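Local structure of endo-arabinase (Bacteroides thetaiotaomicron, 5C0P) at residues A[19-24]-A[286-291]; A[29-34]-A[38-43]; A[252-257]-A[272-277]; A[218-223]-A[262-267]. The protein probably hydrolyses O-glycosidic bonds of arabinan as a metal-binding member of glycoside hydrolase family 43. All coordinates share one frame; numbering follows the deposited sequence.

Contact 1 (A[19-24]-A[286-291]); sequences IPVSSL and PVITPI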
loop_
_atom_site.group_PDB
_atom_site.type_symbol
_atom_site.label_atom_id
_atom_site.label_comp_id
_atom_site.label_asym_id
_atom_site.label_seq_id
_atom_site.Cartn_x
_atom_site.Cartn_y
_atom_site.Cartn_z
ATOM N N ILE A 19 6.206 -3.079 -23.389
ATOM C CA ILE A 19 5.032 -2.395 -22.857
ATOM C C ILE A 19 5.434 -1.042 -22.282
ATOM O O ILE A 19 6.104 -0.981 -21.248
ATOM C CB ILE A 19 4.358 -3.225 -21.757
ATOM C CG1 ILE A 19 3.950 -4.595 -22.303
ATOM C CG2 ILE A 19 3.138 -2.500 -21.210
ATOM C CD1 ILE A 19 3.625 -5.609 -21.220
ATOM N N PRO A 20 5.023 0.050 -22.943
ATOM C CA PRO A 20 5.420 1.365 -22.424
ATOM C C PRO A 20 4.707 1.673 -21.115
ATOM O O PRO A 20 3.526 1.335 -20.969
ATOM C CB PRO A 20 4.942 2.336 -23.518
ATOM C CG PRO A 20 4.645 1.481 -24.722
ATOM C CD PRO A 20 4.246 0.151 -24.191
ATOM N N VAL A 21 5.401 2.314 -20.175
ATOM C CA VAL A 21 4.791 2.655 -18.890
ATOM C C VAL A 21 3.517 3.503 -19.079
ATOM O O VAL A 21 2.558 3.363 -18.318
ATOM C CB VAL A 21 5.821 3.331 -17.936
ATOM C CG1 VAL A 21 6.316 4.666 -18.507
ATOM C CG2 VAL A 21 5.252 3.489 -16.524
ATOM N N SER A 22 3.489 4.325 -20.124
ATOM C CA SER A 22 2.337 5.187 -20.387
ATOM C C SER A 22 1.081 4.386 -20.763
ATOM O O SER A 22 -0.039 4.898 -20.674
ATOM C CB SER A 22 2.666 6.204 -21.479
ATOM O OG SER A 22 3.013 5.553 -22.688
ATOM N N SER A 23 1.265 3.129 -21.163
ATOM C CA SER A 23 0.144 2.304 -21.612
ATOM C C SER A 23 -0.464 1.474 -20.482
ATOM O O SER A 23 -1.516 0.850 -20.656
ATOM C CB SER A 23 0.585 1.378 -22.748
ATOM O OG SER A 23 1.251 0.245 -22.216
ATOM N N LEU A 24 0.197 1.456 -19.328
ATOM C CA LEU A 24 -0.285 0.663 -18.206
ATOM C C LEU A 24 -1.584 1.248 -17.664
ATOM O O LEU A 24 -1.716 2.461 -17.521
ATOM C CB LEU A 24 0.761 0.603 -17.090
ATOM C CG LEU A 24 2.072 -0.091 -17.464
ATOM C CD1 LEU A 24 3.046 -0.062 -16.295
ATOM C CD2 LEU A 24 1.804 -1.520 -17.904
ATOM N N PRO A 286 -0.192 4.323 -13.780
ATOM C CA PRO A 286 0.858 4.639 -12.807
ATOM C C PRO A 286 1.581 5.928 -13.128
ATOM O O PRO A 286 1.914 6.201 -14.283
ATOM C CB PRO A 286 1.826 3.453 -12.921
ATOM C CG PRO A 286 1.550 2.846 -14.268
ATOM C CD PRO A 286 0.088 3.092 -14.538
ATOM N N VAL A 287 1.806 6.712 -12.086
ATOM C CA VAL A 287 2.614 7.909 -12.161
ATOM C C VAL A 287 3.821 7.617 -11.280
ATOM O O VAL A 287 3.676 7.357 -10.084
ATOM C CB VAL A 287 1.839 9.119 -11.626
ATOM C CG1 VAL A 287 2.716 10.365 -11.635
ATOM C CG2 VAL A 287 0.572 9.350 -12.458
ATOM N N ILE A 288 5.000 7.583 -11.886
ATOM C CA ILE A 288 6.222 7.235 -11.163
ATOM C C ILE A 288 7.209 8.352 -11.455
ATOM O O ILE A 288 7.679 8.511 -12.577
ATOM C CB ILE A 288 6.791 5.884 -11.632
ATOM C CG1 ILE A 288 5.726 4.777 -11.534
ATOM C CG2 ILE A 288 8.035 5.522 -10.815
ATOM C CD1 ILE A 288 6.094 3.491 -12.296
ATOM N N THR A 289 7.521 9.141 -10.433
ATOM C CA THR A 289 8.266 10.369 -10.648
ATOM C C THR A 289 9.147 10.684 -9.432
ATOM O O THR A 289 8.860 10.236 -8.318
ATOM C CB THR A 289 7.259 11.507 -10.959
ATOM O OG1 THR A 289 7.936 12.679 -11.425
ATOM C CG2 THR A 289 6.428 11.822 -9.738
ATOM N N PRO A 290 10.239 11.443 -9.645
ATOM C CA PRO A 290 11.089 11.778 -8.497
ATOM C C PRO A 290 10.332 12.577 -7.451
ATOM O O PRO A 290 9.433 13.367 -7.774
ATOM C CB PRO A 290 12.188 12.641 -9.109
ATOM C CG PRO A 290 12.262 12.200 -10.540
ATOM C CD PRO A 290 10.839 11.871 -10.922
ATOM N N ILE A 291 10.699 12.369 -6.197
ATOM C CA ILE A 291 10.113 13.128 -5.107
ATOM C C ILE A 291 11.219 13.581 -4.170
ATOM O O ILE A 291 12.259 12.930 -4.062
ATOM C CB ILE A 291 9.047 12.300 -4.370
ATOM C CG1 ILE A 291 8.244 13.174 -3.402
ATOM C CG2 ILE A 291 9.679 11.141 -3.631
ATOM C CD1 ILE A 291 7.041 12.459 -2.808
HETATM O O HOH W 1 1.195 5.398 -16.872
#
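The first and last blades of the five-bladed beta-propeller meet here, where Val-21 and Leu-24, in and just after a short 3-10 segment, face Pro-286 and Ile-288 on the edge strand of the last blade. Pro-286 is central. Its ring carbons lie against the base of Leu-24, with CB of Leu-24 3.6 Å from CD of Pro-286, and the two side chains cross at about a right angle. The Leu-24 side chain leaves with CG anti to the carbonyl carbon (chi1 -64°) and runs on extended, which brings its CD1 to 3.8 Å from CG of Pro-286. The carbonyl oxygen of Leu-24 also approaches CD of the proline, at 3.5 Å. Val-21 adds a looser apolar flank: its CG2 stands 4.4 Å from CG of Pro-286 and 4.3 Å from CD1 of Ile-288, one methyl thus touching two residues of the strand. No direct hydrogen bond crosses the contact. A water instead donates to both backbone oxygens, 2.8 Å from O of Val-21 and 2.8 Å from O of Pro-286. Replacing Pro-286 by an alanine would remove CG and CD, which would probably open a gap beside Leu-24 and leave the Val-21 methyl with less to rest on. Trp-61 backs Val-21 and Leu-24 from within the first blade, while Leu-26 and Pro-29 also touch the proline ring. With residues from near both ends of the modelled chain meeting through apolar packing and a water, the contact belongs to the closing interface between the terminal blades of a propeller.

Contact 2 (A[29-34]-A[38-43]); sequences PFILVD and SMYYLH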
loop_
_atom_site.group_PDB
_atom_site.type_symbol
_atom_site.label_atom_id
_atom_site.label_comp_id
_atom_site.label_asym_id
_atom_site.label_seq_id
_atom_site.Cartn_x
_atom_site.Cartn_y
_atom_site.Cartn_z
ATOM N N PRO A 29 -0.323 1.285 -7.718
ATOM C CA PRO A 29 0.931 0.644 -8.142
ATOM C C PRO A 29 2.053 0.703 -7.109
ATOM O O PRO A 29 2.534 1.775 -6.721
ATOM C CB PRO A 29 1.324 1.446 -9.384
ATOM C CG PRO A 29 0.787 2.815 -9.114
ATOM C CD PRO A 29 -0.517 2.594 -8.374
ATOM N N PHE A 30 2.450 -0.478 -6.664
ATOM C CA PHE A 30 3.560 -0.632 -5.736
ATOM C C PHE A 30 4.752 -1.157 -6.526
ATOM O O PHE A 30 4.652 -2.181 -7.197
ATOM C CB PHE A 30 3.169 -1.631 -4.646
ATOM C CG PHE A 30 4.200 -1.790 -3.560
ATOM C CD1 PHE A 30 5.348 -2.546 -3.781
ATOM C CD2 PHE A 30 4.023 -1.201 -2.318
ATOM C CE1 PHE A 30 6.305 -2.703 -2.791
ATOM C CE2 PHE A 30 4.975 -1.359 -1.313
ATOM C CZ PHE A 30 6.118 -2.109 -1.552
ATOM N N ILE A 31 5.883 -0.463 -6.440
ATOM C CA ILE A 31 7.089 -0.877 -7.161
ATOM C C ILE A 31 8.047 -1.603 -6.224
ATOM O O ILE A 31 8.533 -1.022 -5.241
ATOM C CB ILE A 31 7.832 0.339 -7.739
ATOM C CG1 ILE A 31 6.926 1.148 -8.674
ATOM C CG2 ILE A 31 9.122 -0.121 -8.447
ATOM C CD1 ILE A 31 6.380 0.334 -9.851
ATOM N N LEU A 32 8.301 -2.876 -6.515
ATOM C CA LEU A 32 9.333 -3.632 -5.815
ATOM C C LEU A 32 10.667 -3.412 -6.524
ATOM O O LEU A 32 10.806 -3.753 -7.701
ATOM C CB LEU A 32 8.990 -5.121 -5.811
ATOM C CG LEU A 32 10.100 -6.068 -5.333
ATOM C CD1 LEU A 32 10.439 -5.856 -3.850
ATOM C CD2 LEU A 32 9.682 -7.501 -5.584
ATOM N N VAL A 33 11.632 -2.821 -5.822
ATOM C CA VAL A 33 13.000 -2.697 -6.331
ATOM C C VAL A 33 13.792 -3.884 -5.812
ATOM O O VAL A 33 14.091 -3.965 -4.618
ATOM C CB VAL A 33 13.662 -1.392 -5.854
ATOM C CG1 VAL A 33 15.047 -1.227 -6.487
ATOM C CG2 VAL A 33 12.792 -0.207 -6.186
ATOM N N ASP A 34 14.115 -4.820 -6.699
ATOM C CA ASP A 34 14.796 -6.030 -6.264
ATOM C C ASP A 34 16.259 -5.995 -6.670
ATOM O O ASP A 34 16.590 -6.175 -7.845
ATOM C CB ASP A 34 14.143 -7.266 -6.868
ATOM C CG ASP A 34 14.731 -8.534 -6.329
ATOM O OD1 ASP A 34 14.830 -8.652 -5.084
ATOM O OD2 ASP A 34 15.136 -9.393 -7.145
ATOM N N SER A 38 18.133 -7.530 -9.857
ATOM C CA SER A 38 18.428 -6.247 -10.501
ATOM C C SER A 38 17.312 -5.819 -11.455
ATOM O O SER A 38 17.561 -5.468 -12.618
ATOM C CB SER A 38 19.780 -6.299 -11.222
ATOM O OG SER A 38 20.219 -4.991 -11.542
HETATM N N MSE A 39 16.081 -5.872 -10.953
HETATM C CA MSE A 39 14.885 -5.563 -11.732
HETATM C C MSE A 39 13.851 -4.897 -10.850
HETATM O O MSE A 39 13.867 -5.057 -9.625
HETATM C CB MSE A 39 14.262 -6.847 -12.303
HETATM C CG MSE A 39 15.032 -7.514 -13.436
HETATM SE SE MSE A 39 14.784 -6.543 -15.119
HETATM C CE MSE A 39 15.768 -7.766 -16.255
ATOM N N TYR A 40 12.936 -4.171 -11.485
ATOM C CA TYR A 40 11.761 -3.620 -10.827
ATOM C C TYR A 40 10.566 -4.515 -11.150
ATOM O O TYR A 40 10.434 -5.012 -12.274
ATOM C CB TYR A 40 11.455 -2.230 -11.367
ATOM C CG TYR A 40 12.557 -1.209 -11.199
ATOM C CD1 TYR A 40 12.688 -0.491 -10.023
ATOM C CD2 TYR A 40 13.440 -0.934 -12.243
ATOM C CE1 TYR A 40 13.678 0.463 -9.872
ATOM C CE2 TYR A 40 14.437 0.019 -12.102
ATOM C CZ TYR A 40 14.545 0.712 -10.911
ATOM O OH TYR A 40 15.521 1.663 -10.754
ATOM N N TYR A 41 9.696 -4.723 -10.165
ATOM C CA TYR A 41 8.513 -5.558 -10.359
ATOM C C TYR A 41 7.266 -4.799 -9.959
ATOM O O TYR A 41 7.227 -4.174 -8.900
ATOM C CB TYR A 41 8.606 -6.860 -9.557
ATOM C CG TYR A 41 9.777 -7.720 -9.952
ATOM C CD1 TYR A 41 11.061 -7.438 -9.485
ATOM C CD2 TYR A 41 9.612 -8.806 -10.800
ATOM C CE1 TYR A 41 12.142 -8.215 -9.862
ATOM C CE2 TYR A 41 10.682 -9.590 -11.184
ATOM C CZ TYR A 41 11.946 -9.293 -10.711
ATOM O OH TYR A 41 13.000 -10.082 -11.103
ATOM N N LEU A 42 6.239 -4.904 -10.793
ATOM C CA LEU A 42 4.944 -4.294 -10.517
ATOM C C LEU A 42 3.885 -5.388 -10.541
ATOM O O LEU A 42 3.485 -5.871 -11.614
ATOM C CB LEU A 42 4.648 -3.212 -11.557
ATOM C CG LEU A 42 3.316 -2.454 -11.532
ATOM C CD1 LEU A 42 2.973 -1.985 -10.131
ATOM C CD2 LEU A 42 3.383 -1.257 -12.480
ATOM N N HIS A 43 3.470 -5.800 -9.343
ATOM C CA HIS A 43 2.388 -6.759 -9.172
ATOM C C HIS A 43 1.088 -5.977 -9.071
ATOM O O HIS A 43 1.031 -4.964 -8.377
ATOM C CB HIS A 43 2.600 -7.546 -7.882
ATOM C CG HIS A 43 3.823 -8.407 -7.893
ATOM N ND1 HIS A 43 3.760 -9.770 -8.075
ATOM C CD2 HIS A 43 5.128 -8.108 -7.715
ATOM C CE1 HIS A 43 4.981 -10.275 -8.021
ATOM N NE2 HIS A 43 5.834 -9.282 -7.804
HETATM O O HOH W 2 4.932 -4.861 -6.965
HETATM O O HOH W 3 0.988 -2.911 -6.909
#
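Leu-32 and Tyr-41 form a hydrogen-bonded antiparallel pair, N of Leu-32 to O of Tyr-41 at 2.9 Å and N of Tyr-41 to O of Leu-32 at 2.9 Å. Nearer the turn, N of Asp-34 reaches O of Met-39 (2.9 Å), and O of Asp-34 accepts from N of Met-39 (3.2 Å) and, weakly, from N of Ser-38; Ser-38 and Met-39 together face Asp-34 in a G1 beta bulge. At the other end the strands spread: N of His-43 donates to one water and N of Phe-30 to another. Tyr-40 carries the packing on one face. With CG beside its backbone N (chi1 -59°), its ring lies alongside Val-33, whose CG2 meets the ring edge 3.8 Å from CD1 of Tyr-40; CG2 of Ile-31 touches the same CD1. With Tyr-40 cut back to an alanine, these methyls would probably lose their aromatic neighbour, and N of Leu-268 the hydroxyl it pairs with. On the other face CB of Asp-34 lies 3.7 Å from CE1 of Tyr-41, and both polar ends bond Thr-37. Leu-42 CD1 bridges Pro-29 and Ile-31. This is the two-stranded hairpin that forms the inner part of a propeller blade, its Phe-30 packing on the magnesium ligand Asp-84.

Contact 3 (A[252-257]-A[272-277]); sequences ETLNSD and LMISYH. With GOL (glycerol), chain I.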
loop_
_atom_site.group_PDB
_atom_site.type_symbol
_atom_site.label_atom_id
_atom_site.label_comp_id
_atom_site.label_asym_id
_atom_site.label_seq_id
_atom_site.Cartn_x
_atom_site.Cartn_y
_atom_site.Cartn_z
ATOM N N GLU A 252 -1.999 20.428 3.346
ATOM C CA GLU A 252 -2.139 20.386 1.887
ATOM C C GLU A 252 -1.804 19.004 1.345
ATOM O O GLU A 252 -0.883 18.344 1.843
ATOM C CB GLU A 252 -1.232 21.422 1.214
ATOM C CG GLU A 252 -1.326 22.831 1.791
ATOM C CD GLU A 252 -2.689 23.474 1.601
ATOM O OE1 GLU A 252 -3.443 23.038 0.703
ATOM O OE2 GLU A 252 -3.007 24.424 2.350
ATOM N N THR A 253 -2.536 18.573 0.320
ATOM C CA THR A 253 -2.215 17.311 -0.337
ATOM C C THR A 253 -0.974 17.471 -1.207
ATOM O O THR A 253 -0.610 18.587 -1.582
ATOM C CB THR A 253 -3.389 16.779 -1.188
ATOM O OG1 THR A 253 -3.679 17.693 -2.249
ATOM C CG2 THR A 253 -4.632 16.605 -0.332
ATOM N N LEU A 254 -0.321 16.357 -1.519
ATOM C CA LEU A 254 0.859 16.398 -2.377
ATOM C C LEU A 254 0.483 16.732 -3.814
ATOM O O LEU A 254 1.295 17.270 -4.564
ATOM C CB LEU A 254 1.585 15.057 -2.366
ATOM C CG LEU A 254 2.647 14.779 -1.305
ATOM C CD1 LEU A 254 2.080 14.857 0.087
ATOM C CD2 LEU A 254 3.267 13.423 -1.554
ATOM N N ASN A 255 -0.746 16.391 -4.196
ATOM C CA ASN A 255 -1.128 16.368 -5.605
ATOM C C ASN A 255 -2.542 16.879 -5.850
ATOM O O ASN A 255 -3.370 16.890 -4.932
ATOM C CB ASN A 255 -1.001 14.939 -6.143
ATOM C CG ASN A 255 -1.902 13.957 -5.409
ATOM O OD1 ASN A 255 -2.101 14.054 -4.190
ATOM N ND2 ASN A 255 -2.461 13.011 -6.149
ATOM N N SER A 256 -2.813 17.290 -7.089
ATOM C CA SER A 256 -4.127 17.766 -7.490
ATOM C C SER A 256 -4.590 17.078 -8.760
ATOM O O SER A 256 -5.457 17.592 -9.471
ATOM C CB SER A 256 -4.102 19.276 -7.710
ATOM O OG SER A 256 -3.932 19.953 -6.479
ATOM N N ASP A 257 -4.020 15.910 -9.040
ATOM C CA ASP A 257 -4.341 15.187 -10.263
ATOM C C ASP A 257 -5.326 14.022 -10.082
ATOM O O ASP A 257 -5.419 13.154 -10.954
ATOM C CB ASP A 257 -3.056 14.695 -10.946
ATOM C CG ASP A 257 -2.206 13.826 -10.048
ATOM O OD1 ASP A 257 -2.652 13.502 -8.929
ATOM O OD2 ASP A 257 -1.089 13.455 -10.482
ATOM N N LEU A 272 15.159 8.984 -4.840
ATOM C CA LEU A 272 13.846 8.750 -4.244
ATOM C C LEU A 272 12.726 9.040 -5.252
ATOM O O LEU A 272 12.728 10.083 -5.934
ATOM C CB LEU A 272 13.675 9.580 -2.965
ATOM C CG LEU A 272 12.484 9.266 -2.066
ATOM C CD1 LEU A 272 12.616 7.875 -1.437
ATOM C CD2 LEU A 272 12.339 10.340 -0.982
HETATM N N MSE A 273 11.797 8.090 -5.361
HETATM C CA MSE A 273 10.687 8.170 -6.307
HETATM C C MSE A 273 9.371 7.932 -5.586
HETATM O O MSE A 273 9.328 7.233 -4.575
HETATM C CB MSE A 273 10.811 7.079 -7.382
HETATM C CG MSE A 273 12.170 6.958 -8.030
HETATM SE SE MSE A 273 12.501 8.403 -9.268
HETATM C CE MSE A 273 11.164 7.940 -10.577
ATOM N N ILE A 274 8.290 8.481 -6.137
ATOM C CA ILE A 274 6.941 8.142 -5.688
ATOM C C ILE A 274 6.219 7.402 -6.815
ATOM O O ILE A 274 6.443 7.680 -7.990
ATOM C CB ILE A 274 6.153 9.397 -5.227
ATOM C CG1 ILE A 274 4.811 9.006 -4.585
ATOM C CG2 ILE A 274 5.944 10.366 -6.381
ATOM C CD1 ILE A 274 4.140 10.158 -3.825
ATOM N N SER A 275 5.389 6.436 -6.438
ATOM C CA SER A 275 4.542 5.709 -7.381
ATOM C C SER A 275 3.101 5.732 -6.880
ATOM O O SER A 275 2.831 5.380 -5.720
ATOM C CB SER A 275 5.031 4.261 -7.507
ATOM O OG SER A 275 4.158 3.474 -8.310
ATOM N N TYR A 276 2.175 6.134 -7.750
ATOM C CA TYR A 276 0.751 6.169 -7.411
ATOM C C TYR A 276 -0.051 6.094 -8.693
ATOM O O TYR A 276 0.523 6.147 -9.766
ATOM C CB TYR A 276 0.396 7.438 -6.624
ATOM C CG TYR A 276 0.551 8.763 -7.344
ATOM C CD1 TYR A 276 -0.544 9.405 -7.913
ATOM C CD2 TYR A 276 1.784 9.399 -7.397
ATOM C CE1 TYR A 276 -0.408 10.643 -8.538
ATOM C CE2 TYR A 276 1.933 10.636 -8.020
ATOM C CZ TYR A 276 0.836 11.242 -8.591
ATOM O OH TYR A 276 0.991 12.473 -9.202
ATOM N N HIS A 277 -1.375 5.983 -8.607
ATOM C CA HIS A 277 -2.156 6.008 -9.844
ATOM C C HIS A 277 -2.919 7.309 -9.975
ATOM O O HIS A 277 -3.275 7.926 -8.974
ATOM C CB HIS A 277 -3.115 4.811 -9.954
ATOM C CG HIS A 277 -4.309 4.907 -9.052
ATOM N ND1 HIS A 277 -4.410 4.194 -7.880
ATOM C CD2 HIS A 277 -5.440 5.647 -9.142
ATOM C CE1 HIS A 277 -5.558 4.481 -7.287
ATOM N NE2 HIS A 277 -6.198 5.370 -8.035
HETATM C C1 GOL I . 5.260 14.262 -7.570
HETATM C C2 GOL I . 4.410 14.643 -6.362
HETATM O O2 GOL I . 5.006 14.138 -5.189
HETATM C C3 GOL I . 3.016 14.052 -6.503
HETATM O O3 GOL I . 2.331 14.725 -7.534
#
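Residues 252-257, an irregular loop, pass strand 272-277 at a distance, with CA of Asn-255 10.5 Å from CA of Tyr-276, and the protein contacts across the space are made by side chains. Tyr-276 spans most of it: CG sits between the backbone N and the carbonyl carbon (chi1 65°), and the hydroxyl donates to the syn lone pair of Asp-257, OH of Tyr-276 lying 2.6 Å from OD2 of Asp-257. The carboxylate carbon lies at the ring edge, in its plane, although the carboxylate itself is turned 50° from the ring. A second bond steadies that carboxylate, ND2 of Asn-255 donating one hydrogen to OD1 of Asp-257 (2.8 Å). In propeller terms the loop is the link from the outer strand of the fourth blade to the inner strand of the fifth, so the pair ties this connection to the fifth blade's middle strand. Asn-255 is itself anchored, its OD1 taking N of Ile-233 and its ND2 also reaching O of Gly-259. The side chains of Asn-255 and Tyr-276 run past each other in opposite directions, amide and ring planes 74° apart. A glycerol, probably from the crystallisation liquor, donates from O3 to OH of Tyr-276 at 3.1 Å. Farther along, CD2 of Leu-254 meets CD1 of Ile-274 at 4.1 Å.

Contact 4 (A[218-223]-A[262-267]); sequences IMLWSS and AMVFKD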
loop_
_atom_site.group_PDB
_atom_site.type_symbol
_atom_site.label_atom_id
_atom_site.label_comp_id
_atom_site.label_asym_id
_atom_site.label_seq_id
_atom_site.Cartn_x
_atom_site.Cartn_y
_atom_site.Cartn_z
ATOM N N ILE A 218 7.625 9.917 7.994
ATOM C CA ILE A 218 6.533 10.455 7.201
ATOM C C ILE A 218 5.594 9.317 6.817
ATOM O O ILE A 218 6.044 8.254 6.364
ATOM C CB ILE A 218 7.050 11.128 5.918
ATOM C CG1 ILE A 218 8.081 12.201 6.258
ATOM C CG2 ILE A 218 5.891 11.733 5.119
ATOM C CD1 ILE A 218 8.745 12.817 5.028
HETATM N N MSE A 219 4.295 9.535 6.991
HETATM C CA MSE A 219 3.319 8.594 6.456
HETATM C C MSE A 219 2.591 9.219 5.295
HETATM O O MSE A 219 2.127 10.358 5.371
HETATM C CB MSE A 219 2.298 8.118 7.488
HETATM C CG MSE A 219 1.367 7.034 6.904
HETATM SE SE MSE A 219 -0.053 6.625 8.083
HETATM C CE MSE A 219 1.007 5.593 9.338
ATOM N N LEU A 220 2.525 8.478 4.200
ATOM C CA LEU A 220 1.632 8.830 3.108
ATOM C C LEU A 220 0.362 8.007 3.246
ATOM O O LEU A 220 0.385 6.864 3.726
ATOM C CB LEU A 220 2.285 8.541 1.758
ATOM C CG LEU A 220 3.580 9.306 1.485
ATOM C CD1 LEU A 220 4.125 8.893 0.122
ATOM C CD2 LEU A 220 3.354 10.807 1.539
ATOM N N TRP A 221 -0.754 8.592 2.837
ATOM C CA TRP A 221 -2.023 7.882 2.816
ATOM C C TRP A 221 -2.976 8.634 1.908
ATOM O O TRP A 221 -2.692 9.764 1.514
ATOM C CB TRP A 221 -2.593 7.731 4.235
ATOM C CG TRP A 221 -2.922 9.021 4.931
ATOM C CD1 TRP A 221 -2.046 9.924 5.457
ATOM C CD2 TRP A 221 -4.233 9.524 5.204
ATOM N NE1 TRP A 221 -2.735 10.975 6.029
ATOM C CE2 TRP A 221 -4.079 10.747 5.885
ATOM C CE3 TRP A 221 -5.520 9.055 4.929
ATOM C CZ2 TRP A 221 -5.179 11.515 6.295
ATOM C CZ3 TRP A 221 -6.608 9.816 5.334
ATOM C CH2 TRP A 221 -6.429 11.028 6.015
ATOM N N SER A 222 -4.101 8.013 1.565
ATOM C CA SER A 222 -5.035 8.643 0.637
ATOM C C SER A 222 -6.455 8.776 1.158
ATOM O O SER A 222 -6.939 7.950 1.938
ATOM C CB SER A 222 -5.060 7.895 -0.694
ATOM O OG SER A 222 -3.890 8.174 -1.442
ATOM N N SER A 223 -7.113 9.833 0.686
ATOM C CA SER A 223 -8.518 10.098 0.950
ATOM C C SER A 223 -9.024 11.047 -0.123
ATOM O O SER A 223 -8.335 11.296 -1.107
ATOM C CB SER A 223 -8.704 10.699 2.350
ATOM O OG SER A 223 -10.051 10.599 2.766
ATOM N N ALA A 262 -0.220 5.864 -2.855
ATOM C CA ALA A 262 1.184 6.096 -3.164
ATOM C C ALA A 262 2.111 5.326 -2.249
ATOM O O ALA A 262 1.780 5.032 -1.094
ATOM C CB ALA A 262 1.502 7.584 -3.064
HETATM N N MSE A 263 3.285 5.005 -2.777
HETATM C CA MSE A 263 4.400 4.558 -1.958
HETATM C C MSE A 263 5.664 5.226 -2.507
HETATM O O MSE A 263 5.663 5.783 -3.617
HETATM C CB MSE A 263 4.508 3.021 -1.933
HETATM C CG MSE A 263 4.506 2.367 -3.317
HETATM SE SE MSE A 263 6.237 2.360 -4.223
HETATM C CE MSE A 263 7.163 1.150 -3.012
ATOM N N VAL A 264 6.727 5.224 -1.718
ATOM C CA VAL A 264 7.999 5.771 -2.167
ATOM C C VAL A 264 9.084 4.705 -2.106
ATOM O O VAL A 264 9.020 3.756 -1.307
ATOM C CB VAL A 264 8.425 7.020 -1.359
ATOM C CG1 VAL A 264 7.418 8.159 -1.554
ATOM C CG2 VAL A 264 8.563 6.684 0.109
ATOM N N PHE A 265 10.071 4.856 -2.976
ATOM C CA PHE A 265 11.176 3.921 -3.050
ATOM C C PHE A 265 12.391 4.609 -3.634
ATOM O O PHE A 265 12.273 5.640 -4.302
ATOM C CB PHE A 265 10.805 2.720 -3.927
ATOM C CG PHE A 265 10.557 3.067 -5.381
ATOM C CD1 PHE A 265 11.573 2.958 -6.328
ATOM C CD2 PHE A 265 9.299 3.481 -5.802
ATOM C CE1 PHE A 265 11.345 3.270 -7.672
ATOM C CE2 PHE A 265 9.062 3.804 -7.136
ATOM C CZ PHE A 265 10.076 3.690 -8.075
ATOM N N LYS A 266 13.561 4.027 -3.412
ATOM C CA LYS A 266 14.749 4.499 -4.105
ATOM C C LYS A 266 15.006 3.622 -5.307
ATOM O O LYS A 266 14.984 2.386 -5.201
ATOM C CB LYS A 266 15.962 4.523 -3.177
ATOM C CG LYS A 266 15.862 5.625 -2.143
ATOM C CD LYS A 266 17.075 5.661 -1.247
ATOM C CE LYS A 266 17.072 6.933 -0.412
ATOM N NZ LYS A 266 18.199 6.961 0.559
ATOM N N ASP A 267 15.225 4.256 -6.455
ATOM C CA ASP A 267 15.553 3.505 -7.663
ATOM C C ASP A 267 16.972 2.936 -7.572
ATOM O O ASP A 267 17.652 3.115 -6.551
ATOM C CB ASP A 267 15.299 4.313 -8.951
ATOM C CG ASP A 267 16.299 5.439 -9.185
ATOM O OD1 ASP A 267 17.336 5.537 -8.498
ATOM O OD2 ASP A 267 16.043 6.234 -10.117
HETATM O O HOH W 4 -1.310 7.728 -1.049
#
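Leu-220 reaches Val-264 because its CG lies beside the backbone N (chi1 -61°) and the chain then continues extended to CD1 (chi2 179°). Val-264 answers with CG1, likewise anti to the carbonyl carbon (chi1 -63°). The two methyls touch, CD1 of Leu-220 being 3.8 Å from CG1 of Val-264, and the side chains as a whole cross at about a right angle. The same CD1 lies 4.3 Å from CB of Ala-262, two residues back on the strand, so that a single leucine methyl spans two positions of the facing segment. The backbones are nearest at this alanine, with CA of Leu-220 6.9 Å from CA of Ala-262, and are not paired as strands. No direct hydrogen bond joins the segments. At one end, however, a water bridges the two segments: it donates to OG of Ser-222 at 2.6 Å and accepts from N of Ala-262 at 2.8 Å. OG of Ser-222 is also bonded to O of Ala-232 and to N of His-261, which ties this serine to the backbone of His-261, a magnesium ligand. Leu-220, Ser-222, Ala-262 and Val-264 are all buried. In the propeller, strand 217-224 is the second strand of the fourth blade, paired with 205-211 and 231-238, and strand 260-266 is the inner strand of the fifth, paired with 272-278. Phe-298 and Gln-235 flank Leu-220, Tyr-210 touches Val-264, and Ile-233 packs with Ile-274 and Tyr-276 around Ala-262 where the two sheets face each other.

Overall arrangement
All four contacts lie in one five-bladed propeller. Along the chain contact 2 closes first, as a hairpin of the first blade; contacts 4 and 3 follow, their segments alternating, and contact 1 encloses them all by joining the first blade to the last. Contacts 1, 3 and 4 share the sheet of strands 260-266, 272-278 and 285-290. Contacts 3 and 4 have centres about 8 Å apart, whereas contacts 2 and 3 are about 18 Å apart. The last blade therefore meets the first through contact 1 and the fourth through contact 4, while contact 3 ties in the loop between the fourth and fifth; of the four, contact 2 comes closest to the magnesium ion, through Phe-30.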